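Local structure of hypothetical protein (Bacteroides thetaiotaomicron, 2OBB) at residues A[11-16]-A[101-106]; A[43-48]-A[56-61]; A[109-114]-A[120-125]; A[52-57]-A[69-74]. The protein is of unknown function but binds magnesium and is probably a hydrolase of the haloacid dehalogenase (HAD) type. All blocks are in the same frame, centred on the assembly; numbering follows the deposited sequence.

Overall arrangement
Contacts 1 and 2 are buried, whereas contacts 3 and 4 are only partly so. Contact 1 ties the metal-bearing loop 11-16 to the loop leading into helix 106-115, and contact 3 continues from that helix to helix 119-123 near the end of the modelled chain. Contacts 2 and 4 use successive turns of one helix, 51-62, against neighbouring strands 42-45 and 70-71; their centres are about 5 Å apart, while contact 3 lies about 26 Å from contact 2, centre to centre. Chemistry follows place: contact 1 combines metal, hydrogen bond and methyl packing, contact 2 is purely apolar, contact 3 sets apolar atoms beside a carboxylate, and contact 4 lays leucine methyls on an amide.

Contact 1: A[11-16]-A[101-106]; sequences DGTIVE and GGIPDW. With MG (magnesium ion), chain B.
Thr13 meets Ile103 and Trp106 with two different parts of itself, a methyl and a backbone carbonyl. Its chi1 of -56° sets CG2 anti to the backbone N, and from there the methyl touches Ile103 CD1 at 3.8 Å and Trp106 CZ2 at 3.9 Å, each side chain crossing it at about a right angle. The same rotation sends OG1 the other way, to bond with Asp9 OD2 and the backbone N of Asp97. A threonine thus serves both an apolar wall and a polar site. The loop, following strand 5-8, fits a DxDx(T/V) pattern, consistent with a HAD-type metal site: magnesium is held by Asp11 O at 1.9 Å, by three waters, and by Asp9 and Asp97 side chains. Asp11 gives the metal its carbonyl, while its OD1 forms a salt bridge with Arg49. Gly12 suits the turn, since at its positive phi a CB would jam against the preceding carbonyl O and crowd the ion. Trp106 donates NE1 to Thr13 O at 3.1 Å; the oxygen lies at the ring edge, only 6° from its plane, and the donor sits nearly along the C=O axis, although the hydrogen bond is bent, with an N-H...O angle of 140°. A phenylalanine in place of Trp106 would probably leave Thr13 O without this donor and let the metal loop shift. Trp106 opens helix 106-115, and its indole packs on Ala29, Thr32 and Leu33 of helix 29-38, while at the N-cap Asp105 OD1 accepts a weak hydrogen bond from Ile108 N.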
# COMPACT_ATOMS: atom_id res chain seq x y z
N ASP A 11 12.30 -1.24 2.60
CA ASP A 11 12.70 -2.55 3.12
C ASP A 11 11.79 -3.70 2.69
O ASP A 11 10.56 -3.67 2.91
CB ASP A 11 12.81 -2.54 4.64
CG ASP A 11 13.68 -1.41 5.15
OD1 ASP A 11 14.92 -1.55 5.16
OD2 ASP A 11 13.10 -0.38 5.56
N GLY A 12 12.39 -4.72 2.09
CA GLY A 12 11.65 -5.87 1.57
C GLY A 12 11.16 -5.64 0.15
O GLY A 12 10.63 -6.55 -0.48
N THR A 13 11.33 -4.41 -0.35
CA THR A 13 10.84 -4.02 -1.65
C THR A 13 11.96 -3.67 -2.62
O THR A 13 12.01 -4.20 -3.72
CB THR A 13 9.87 -2.81 -1.54
OG1 THR A 13 8.81 -3.14 -0.64
CG2 THR A 13 9.26 -2.44 -2.91
N ILE A 14 12.82 -2.72 -2.23
CA ILE A 14 13.99 -2.32 -3.01
C ILE A 14 15.22 -3.12 -2.53
O ILE A 14 16.10 -3.47 -3.34
CB ILE A 14 14.24 -0.78 -2.88
CG1 ILE A 14 13.11 0.03 -3.56
CG2 ILE A 14 15.59 -0.37 -3.52
CD1 ILE A 14 13.26 1.54 -3.41
N VAL A 15 15.29 -3.37 -1.20
CA VAL A 15 16.35 -4.20 -0.62
C VAL A 15 15.75 -5.33 0.20
O VAL A 15 14.62 -5.21 0.64
CB VAL A 15 17.32 -3.38 0.28
CG1 VAL A 15 18.11 -2.42 -0.56
CG2 VAL A 15 16.54 -2.63 1.40
N GLU A 16 16.51 -6.41 0.42
CA GLU A 16 16.12 -7.41 1.41
C GLU A 16 15.90 -6.70 2.74
O GLU A 16 16.58 -5.72 3.05
CB GLU A 16 17.21 -8.45 1.64
CG GLU A 16 17.89 -8.90 0.42
CD GLU A 16 17.41 -10.23 -0.02
OE1 GLU A 16 16.19 -10.36 -0.34
OE2 GLU A 16 18.27 -11.15 -0.04
N GLY A 101 -1.19 -10.42 -1.00
CA GLY A 101 -0.79 -11.21 -2.16
C GLY A 101 0.69 -11.13 -2.50
O GLY A 101 1.18 -11.93 -3.29
N GLY A 102 1.41 -10.21 -1.84
CA GLY A 102 2.85 -10.05 -2.02
C GLY A 102 3.23 -9.37 -3.32
O GLY A 102 2.42 -9.29 -4.26
N ILE A 103 4.45 -8.85 -3.40
CA ILE A 103 4.92 -8.29 -4.68
C ILE A 103 5.75 -9.27 -5.50
O ILE A 103 6.52 -10.06 -4.93
CB ILE A 103 5.56 -6.88 -4.61
CG1 ILE A 103 6.85 -6.88 -3.76
CG2 ILE A 103 4.42 -5.71 -4.23
CD1 ILE A 103 7.72 -5.64 -4.16
N PRO A 104 5.54 -9.26 -6.83
CA PRO A 104 6.23 -10.22 -7.69
C PRO A 104 7.58 -9.59 -8.01
O PRO A 104 7.87 -8.50 -7.55
CB PRO A 104 5.32 -10.30 -8.92
CG PRO A 104 4.68 -8.92 -8.99
CD PRO A 104 4.71 -8.31 -7.61
N ASP A 105 8.42 -10.26 -8.76
CA ASP A 105 9.68 -9.61 -9.04
C ASP A 105 9.51 -8.42 -9.98
O ASP A 105 8.45 -8.26 -10.67
CB ASP A 105 10.70 -10.62 -9.54
CG ASP A 105 10.24 -11.34 -10.75
OD1 ASP A 105 9.79 -10.66 -11.70
OD2 ASP A 105 10.34 -12.60 -10.77
N TRP A 106 10.55 -7.60 -10.01
CA TRP A 106 10.54 -6.33 -10.69
C TRP A 106 10.25 -6.43 -12.19
O TRP A 106 9.62 -5.53 -12.74
CB TRP A 106 11.83 -5.61 -10.40
CG TRP A 106 11.79 -5.06 -9.00
CD1 TRP A 106 12.35 -5.60 -7.87
CD2 TRP A 106 11.17 -3.83 -8.59
NE1 TRP A 106 12.10 -4.78 -6.77
CE2 TRP A 106 11.38 -3.69 -7.20
CE3 TRP A 106 10.44 -2.85 -9.27
CZ2 TRP A 106 10.89 -2.59 -6.47
CZ3 TRP A 106 9.95 -1.73 -8.53
CH2 TRP A 106 10.19 -1.63 -7.15
MG MG B . 8.71 -3.44 3.26
O HOH W 1 6.69 -2.79 3.48
O HOH W 2 8.94 -2.10 4.75
O HOH W 3 8.63 -5.09 4.58

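Contact 2: A[43-48]-A[56-61]; sequences LILWSV and EAIEWC
Within the beta-alpha-beta unit formed by strand 42-45, helix 51-62 and strand 70-71, Leu45 is the strand residue that meets the helix, touching Ala57 and Ile58. One methyl does the work: CD2 lies 4.0 Å from Ile58 CG1 and 4.4 Å from Ala57 CB. Leu45 places CG anti to its backbone N (chi1 -170°), which extends the isobutyl group from the strand, and the side chain leaves the backbone on the helix side. Ile58 answers with the side of its chain. Its CG1 stands anti to the carbonyl carbon, beside the backbone N; the two side chains cross obliquely, and the methyl CD2 rests against the methylene CG1. Ala57 has just a CB to offer, and its smallness lets the helix come near the strand without a longer side chain in between; the closest CA atoms, those of Leu45 and Ile58, are 8.4 Å apart. The contact is wholly apolar, with no hydrogen bond between the segments, as befits the covering of a sheet by a helix. Strand 42-45 lies between strands 5-8 and 70-71, Ile44 bonding through its backbone to Ile6 and Val8, and Leu45 to Ala70. Leu43 packs on Leu33 of helix 29-38, and Trp60 on Val30 of that same helix, so helices 29-38 and 51-62 are neighbours over the sheet, while Trp46 reaches Trp46 of the second subunit.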
# COMPACT_ATOMS: atom_id res chain seq x y z
N LEU A 43 8.53 8.82 -8.75
CA LEU A 43 8.74 7.89 -7.65
C LEU A 43 8.79 8.63 -6.34
O LEU A 43 9.54 9.59 -6.19
CB LEU A 43 10.05 7.11 -7.84
CG LEU A 43 10.22 6.43 -9.22
CD1 LEU A 43 11.51 5.60 -9.22
CD2 LEU A 43 9.03 5.59 -9.63
N ILE A 44 7.98 8.19 -5.40
CA ILE A 44 8.04 8.74 -4.05
C ILE A 44 8.43 7.62 -3.12
O ILE A 44 7.78 6.59 -3.10
CB ILE A 44 6.68 9.35 -3.62
CG1 ILE A 44 6.30 10.52 -4.54
CG2 ILE A 44 6.73 9.81 -2.17
CD1 ILE A 44 5.03 11.22 -4.09
N LEU A 45 9.48 7.82 -2.34
CA LEU A 45 9.84 6.85 -1.32
C LEU A 45 8.81 6.88 -0.20
O LEU A 45 8.42 7.96 0.28
CB LEU A 45 11.24 7.12 -0.79
CG LEU A 45 11.83 6.04 0.11
CD1 LEU A 45 11.95 4.68 -0.63
CD2 LEU A 45 13.20 6.53 0.59
N TRP A 46 8.32 5.70 0.17
CA TRP A 46 7.23 5.56 1.14
C TRP A 46 7.62 4.50 2.14
O TRP A 46 7.44 3.31 1.88
CB TRP A 46 5.96 5.16 0.38
CG TRP A 46 4.62 5.23 1.08
CD1 TRP A 46 3.60 4.35 0.90
CD2 TRP A 46 4.13 6.23 2.02
NE1 TRP A 46 2.52 4.72 1.66
CE2 TRP A 46 2.81 5.86 2.35
CE3 TRP A 46 4.68 7.37 2.61
CZ2 TRP A 46 2.01 6.62 3.22
CZ3 TRP A 46 3.90 8.12 3.48
CH2 TRP A 46 2.56 7.74 3.78
N SER A 47 8.19 4.95 3.26
CA SER A 47 8.80 4.08 4.25
C SER A 47 8.45 4.51 5.66
O SER A 47 8.28 5.70 5.93
CB SER A 47 10.31 4.15 4.08
OG SER A 47 10.96 3.26 4.95
N VAL A 48 8.35 3.55 6.58
CA VAL A 48 8.20 3.89 7.98
C VAL A 48 9.50 4.54 8.50
O VAL A 48 9.49 5.17 9.55
CB VAL A 48 7.77 2.67 8.87
CG1 VAL A 48 6.35 2.22 8.51
CG2 VAL A 48 8.79 1.51 8.79
N GLU A 56 19.67 7.41 5.47
CA GLU A 56 20.44 6.25 5.04
C GLU A 56 19.80 5.54 3.83
O GLU A 56 20.52 5.17 2.88
CB GLU A 56 20.72 5.32 6.22
CG GLU A 56 21.87 5.86 7.11
CD GLU A 56 22.02 5.15 8.46
OE1 GLU A 56 21.42 4.06 8.62
OE2 GLU A 56 22.73 5.69 9.36
N ALA A 57 18.47 5.40 3.82
CA ALA A 57 17.80 4.81 2.65
C ALA A 57 17.96 5.69 1.42
O ALA A 57 18.22 5.19 0.32
CB ALA A 57 16.30 4.53 2.91
N ILE A 58 17.84 7.01 1.60
CA ILE A 58 17.95 7.94 0.48
C ILE A 58 19.36 7.97 -0.12
O ILE A 58 19.53 7.97 -1.36
CB ILE A 58 17.51 9.35 0.90
CG1 ILE A 58 15.99 9.40 1.00
CG2 ILE A 58 17.99 10.40 -0.10
CD1 ILE A 58 15.48 10.50 1.94
N GLU A 59 20.38 8.02 0.74
CA GLU A 59 21.75 8.04 0.23
C GLU A 59 22.12 6.73 -0.46
O GLU A 59 22.80 6.74 -1.49
CB GLU A 59 22.77 8.42 1.31
CG GLU A 59 23.32 9.84 1.15
CD GLU A 59 24.30 10.01 -0.02
OE1 GLU A 59 24.82 9.00 -0.54
OE2 GLU A 59 24.56 11.17 -0.41
N TRP A 60 21.66 5.61 0.09
CA TRP A 60 21.90 4.32 -0.53
C TRP A 60 21.30 4.33 -1.96
O TRP A 60 21.92 3.83 -2.91
CB TRP A 60 21.28 3.21 0.34
CG TRP A 60 21.51 1.84 -0.17
CD1 TRP A 60 22.49 0.96 0.22
CD2 TRP A 60 20.76 1.18 -1.21
NE1 TRP A 60 22.40 -0.21 -0.52
CE2 TRP A 60 21.34 -0.11 -1.40
CE3 TRP A 60 19.69 1.55 -2.01
CZ2 TRP A 60 20.86 -1.03 -2.34
CZ3 TRP A 60 19.18 0.63 -2.96
CH2 TRP A 60 19.79 -0.64 -3.12
N CYS A 61 20.12 4.92 -2.11
CA CYS A 61 19.52 5.03 -3.44
C CYS A 61 20.26 6.01 -4.33
O CYS A 61 20.53 5.70 -5.50
CB CYS A 61 18.05 5.40 -3.37
SG CYS A 61 17.06 4.10 -2.62

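Contact 3: A[109-114]-A[120-125]; sequences IYEMIK and ADIYSQ
With chi1 at 172° and an extended chain beyond CG, Glu111 stretches straight out to Ile122, while Met112 holds CG anti to its carbonyl carbon. Ile122 comes the opposite way to Glu111, and its doubly bent chain (chi1 -64°, chi2 -67°) carries CD1 into the corner between the two. There CD1 lies 3.6 Å from Glu111 CD and 3.8 Å from Met112 CG. The methylene behind it joins in, Ile122 CG1 standing 3.8 Å from Met112 CG, with these two side chains crossing at about a right angle. Met112, a selenomethionine in this crystal, is bent at chi3, and its far methyl packs on Pro104. Both carboxylate oxygens of Glu111 are equally far from the methyl: OE1 and OE2 are each 3.9 Å from Ile122 CD1. The charge is met elsewhere, by a salt bridge from OE2 to Lys117 in the linker, so the glutamate can lend its carbons to the isoleucine and keep its polar end paired. Replacing Glu111 by an alanine removes the carboxylate, which would probably cost Lys117 this salt bridge and uncover one side of the Ile122 methyl. Nearby, the ring of Tyr123 meets that of Tyr123 of the second subunit, the planes nearly parallel, and Met112 packs on Val100 of that subunit. The arrangement is that of two consecutive helices, 106-115 and 119-123, joined by a short linker and packed through side chains beside the second subunit.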
# COMPACT_ATOMS: atom_id res chain seq x y z
N ILE A 109 6.48 -6.44 -12.08
CA ILE A 109 6.03 -5.12 -11.68
C ILE A 109 6.05 -4.22 -12.91
O ILE A 109 5.06 -3.56 -13.23
CB ILE A 109 6.91 -4.52 -10.51
CG1 ILE A 109 6.60 -5.21 -9.17
CG2 ILE A 109 6.68 -3.01 -10.38
CD1 ILE A 109 7.58 -4.80 -7.99
N TYR A 110 7.18 -4.22 -13.62
CA TYR A 110 7.34 -3.41 -14.82
C TYR A 110 6.32 -3.73 -15.93
O TYR A 110 5.64 -2.83 -16.44
CB TYR A 110 8.77 -3.54 -15.34
CG TYR A 110 9.00 -2.71 -16.57
CD1 TYR A 110 9.12 -1.32 -16.49
CD2 TYR A 110 9.09 -3.32 -17.82
CE1 TYR A 110 9.31 -0.54 -17.64
CE2 TYR A 110 9.30 -2.57 -18.97
CZ TYR A 110 9.41 -1.18 -18.88
OH TYR A 110 9.63 -0.46 -20.04
N GLU A 111 6.21 -5.00 -16.30
CA GLU A 111 5.17 -5.39 -17.27
C GLU A 111 3.77 -4.92 -16.85
O GLU A 111 3.00 -4.45 -17.67
CB GLU A 111 5.18 -6.90 -17.51
CG GLU A 111 4.04 -7.41 -18.34
CD GLU A 111 4.15 -8.91 -18.65
OE1 GLU A 111 5.02 -9.59 -18.04
OE2 GLU A 111 3.36 -9.41 -19.50
N MSE A 112 3.44 -5.03 -15.57
CA MSE A 112 2.09 -4.66 -15.11
C MSE A 112 1.81 -3.16 -15.29
O MSE A 112 0.75 -2.77 -15.81
CB MSE A 112 1.89 -5.07 -13.65
CG MSE A 112 1.96 -6.55 -13.39
SE MSE A 112 1.57 -7.01 -11.51
CE MSE A 112 2.84 -5.96 -10.54
N ILE A 113 2.75 -2.33 -14.86
CA ILE A 113 2.67 -0.88 -15.04
C ILE A 113 2.63 -0.49 -16.53
O ILE A 113 1.77 0.30 -16.97
CB ILE A 113 3.86 -0.18 -14.35
CG1 ILE A 113 3.85 -0.51 -12.87
CG2 ILE A 113 3.82 1.31 -14.58
CD1 ILE A 113 4.99 0.07 -12.12
N LYS A 114 3.57 -1.06 -17.29
CA LYS A 114 3.77 -0.72 -18.69
C LYS A 114 2.60 -1.16 -19.56
O LYS A 114 2.14 -0.41 -20.41
CB LYS A 114 5.07 -1.36 -19.20
CG LYS A 114 5.48 -0.92 -20.59
CD LYS A 114 6.24 0.40 -20.55
CE LYS A 114 6.46 0.93 -21.97
NZ LYS A 114 7.62 0.26 -22.61
N ALA A 120 -4.14 -10.89 -12.52
CA ALA A 120 -5.08 -11.75 -13.25
C ALA A 120 -4.64 -11.89 -14.70
O ALA A 120 -4.44 -13.00 -15.19
CB ALA A 120 -6.49 -11.20 -13.16
N ASP A 121 -4.44 -10.75 -15.37
CA ASP A 121 -3.87 -10.70 -16.72
C ASP A 121 -2.57 -11.47 -16.85
O ASP A 121 -2.49 -12.37 -17.67
CB ASP A 121 -3.62 -9.26 -17.14
CG ASP A 121 -4.87 -8.43 -17.16
OD1 ASP A 121 -5.97 -9.00 -17.36
OD2 ASP A 121 -4.77 -7.21 -16.97
N ILE A 122 -1.58 -11.13 -16.02
CA ILE A 122 -0.28 -11.78 -16.03
C ILE A 122 -0.42 -13.29 -16.06
O ILE A 122 0.12 -13.95 -16.94
CB ILE A 122 0.57 -11.38 -14.79
CG1 ILE A 122 0.89 -9.89 -14.79
CG2 ILE A 122 1.86 -12.23 -14.69
CD1 ILE A 122 1.82 -9.43 -15.90
N TYR A 123 -1.20 -13.83 -15.13
CA TYR A 123 -1.33 -15.28 -15.03
C TYR A 123 -2.26 -15.93 -16.06
O TYR A 123 -1.97 -17.06 -16.50
CB TYR A 123 -1.63 -15.70 -13.59
CG TYR A 123 -0.47 -15.40 -12.66
CD1 TYR A 123 0.64 -16.26 -12.59
CD2 TYR A 123 -0.45 -14.26 -11.87
CE1 TYR A 123 1.73 -15.98 -11.74
CE2 TYR A 123 0.63 -13.97 -11.02
CZ TYR A 123 1.71 -14.84 -10.96
OH TYR A 123 2.77 -14.54 -10.12
N SER A 124 -3.33 -15.25 -16.48
CA SER A 124 -4.24 -15.85 -17.47
C SER A 124 -3.63 -16.03 -18.88
O SER A 124 -3.11 -15.09 -19.49
CB SER A 124 -5.65 -15.21 -17.48
OG SER A 124 -5.70 -13.89 -18.02
N GLN A 125 -3.70 -17.27 -19.37
CA GLN A 125 -3.05 -17.69 -20.62
C GLN A 125 -4.04 -18.32 -21.63
O GLN A 125 -3.70 -19.25 -22.38
CB GLN A 125 -1.92 -18.69 -20.30
CG GLN A 125 -2.40 -20.02 -19.70
CD GLN A 125 -1.49 -20.53 -18.60
OE1 GLN A 125 -0.83 -19.75 -17.91
NE2 GLN A 125 -1.45 -21.85 -18.44

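Contact 4: A[52-57]-A[69-74]; sequences ELLDEA and YAANKD
Leu54 gives most to this contact, laying both of its methyls against the side-chain amide of Asn72, with CD2 also touching Ala71. With CG anti to the backbone N (chi1 -169°), the side chain carries its two methyls out from helix 51-62 to the strand segment. Asn72 approaches from the opposite direction: ND2 is 3.7 Å from Leu54 CD1 and 3.8 Å from Leu54 CD2, almost evenly between the two branches. Ala71 adds its CB, 4.3 Å from Leu54 CD2, a short side chain that leaves room for the leucine beside strand 70-71. Asn72 adopts left-handed helical backbone angles (phi 57°, psi 26°), which asparagine tolerates better than most residues, and so turns the chain out of the strand. Its OD1 accepts the backbone N-H of Ser47, in the loop after strand 42-45, and this bond helps fix which end of the amide faces the leucine. Trp46 packs on the asparagine as well. Asn72 is buried, yet its oxygen is satisfied by Ser47 of the same subunit, and its nitrogen takes part across the contact by van der Waals touch alone. The chemistry therefore implies a division of labour: the hydrogen bond ties the loops after the two strands, while apolar contact seats the helix.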
# COMPACT_ATOMS: atom_id res chain seq x y z
N GLU A 52 17.49 9.89 10.46
CA GLU A 52 18.73 9.37 9.86
C GLU A 52 18.60 7.98 9.21
O GLU A 52 19.39 7.64 8.32
CB GLU A 52 19.91 9.43 10.84
CG GLU A 52 20.60 10.82 10.92
CD GLU A 52 21.60 11.09 9.78
OE1 GLU A 52 22.81 10.93 10.00
OE2 GLU A 52 21.17 11.46 8.66
N LEU A 53 17.60 7.19 9.62
CA LEU A 53 17.32 5.91 8.94
C LEU A 53 16.70 6.11 7.55
O LEU A 53 16.97 5.34 6.63
CB LEU A 53 16.45 5.01 9.80
CG LEU A 53 17.17 4.38 11.00
CD1 LEU A 53 16.18 3.56 11.84
CD2 LEU A 53 18.37 3.54 10.56
N LEU A 54 15.87 7.14 7.42
CA LEU A 54 15.41 7.58 6.11
C LEU A 54 16.58 8.07 5.27
O LEU A 54 16.76 7.65 4.12
CB LEU A 54 14.35 8.68 6.23
CG LEU A 54 13.57 9.05 4.94
CD1 LEU A 54 12.83 7.82 4.31
CD2 LEU A 54 12.61 10.23 5.19
N ASP A 55 17.38 8.97 5.85
CA ASP A 55 18.53 9.53 5.17
C ASP A 55 19.41 8.41 4.64
O ASP A 55 19.82 8.43 3.49
CB ASP A 55 19.33 10.45 6.10
CG ASP A 55 18.58 11.75 6.44
OD1 ASP A 55 17.70 12.16 5.62
OD2 ASP A 55 18.86 12.35 7.52
N GLU A 56 19.67 7.41 5.47
CA GLU A 56 20.44 6.25 5.04
C GLU A 56 19.80 5.54 3.83
O GLU A 56 20.52 5.17 2.88
CB GLU A 56 20.72 5.32 6.22
CG GLU A 56 21.87 5.86 7.11
CD GLU A 56 22.02 5.15 8.46
OE1 GLU A 56 21.42 4.06 8.62
OE2 GLU A 56 22.73 5.69 9.36
N ALA A 57 18.47 5.40 3.82
CA ALA A 57 17.80 4.81 2.65
C ALA A 57 17.96 5.69 1.42
O ALA A 57 18.22 5.19 0.32
CB ALA A 57 16.30 4.53 2.91
N TYR A 69 11.24 11.77 -6.51
CA TYR A 69 10.45 13.00 -6.61
C TYR A 69 10.29 13.58 -5.22
O TYR A 69 10.34 14.80 -5.06
CB TYR A 69 9.07 12.79 -7.21
CG TYR A 69 8.22 14.06 -7.28
CD1 TYR A 69 8.53 15.10 -8.17
CD2 TYR A 69 7.11 14.21 -6.46
CE1 TYR A 69 7.74 16.27 -8.22
CE2 TYR A 69 6.32 15.36 -6.51
CZ TYR A 69 6.63 16.38 -7.39
OH TYR A 69 5.83 17.49 -7.42
N ALA A 70 10.04 12.69 -4.25
CA ALA A 70 9.97 13.05 -2.82
C ALA A 70 10.08 11.83 -1.93
O ALA A 70 10.00 10.70 -2.42
CB ALA A 70 8.67 13.84 -2.48
N ALA A 71 10.25 12.07 -0.63
CA ALA A 71 10.34 11.04 0.41
C ALA A 71 9.31 11.29 1.49
O ALA A 71 9.41 12.27 2.26
CB ALA A 71 11.73 11.03 1.04
N ASN A 72 8.32 10.40 1.55
CA ASN A 72 7.27 10.41 2.57
C ASN A 72 6.52 11.73 2.56
O ASN A 72 5.98 12.17 3.59
CB ASN A 72 7.82 10.07 3.96
CG ASN A 72 8.44 8.68 4.03
OD1 ASN A 72 8.17 7.82 3.18
ND2 ASN A 72 9.28 8.45 5.03
N LYS A 73 6.53 12.39 1.41
CA LYS A 73 5.68 13.54 1.20
C LYS A 73 5.05 13.39 -0.17
O LYS A 73 5.52 12.59 -1.00
CB LYS A 73 6.48 14.84 1.22
CG LYS A 73 7.42 15.05 2.39
CD LYS A 73 8.06 16.43 2.25
CE LYS A 73 9.21 16.64 3.20
NZ LYS A 73 8.84 16.07 4.52
N ASP A 74 3.98 14.15 -0.40
CA ASP A 74 3.31 14.17 -1.69
C ASP A 74 4.05 15.02 -2.70
O ASP A 74 3.89 14.85 -3.91
CB ASP A 74 1.85 14.63 -1.55
CG ASP A 74 0.92 13.49 -1.21
OD1 ASP A 74 1.16 12.38 -1.73
OD2 ASP A 74 -0.02 13.68 -0.40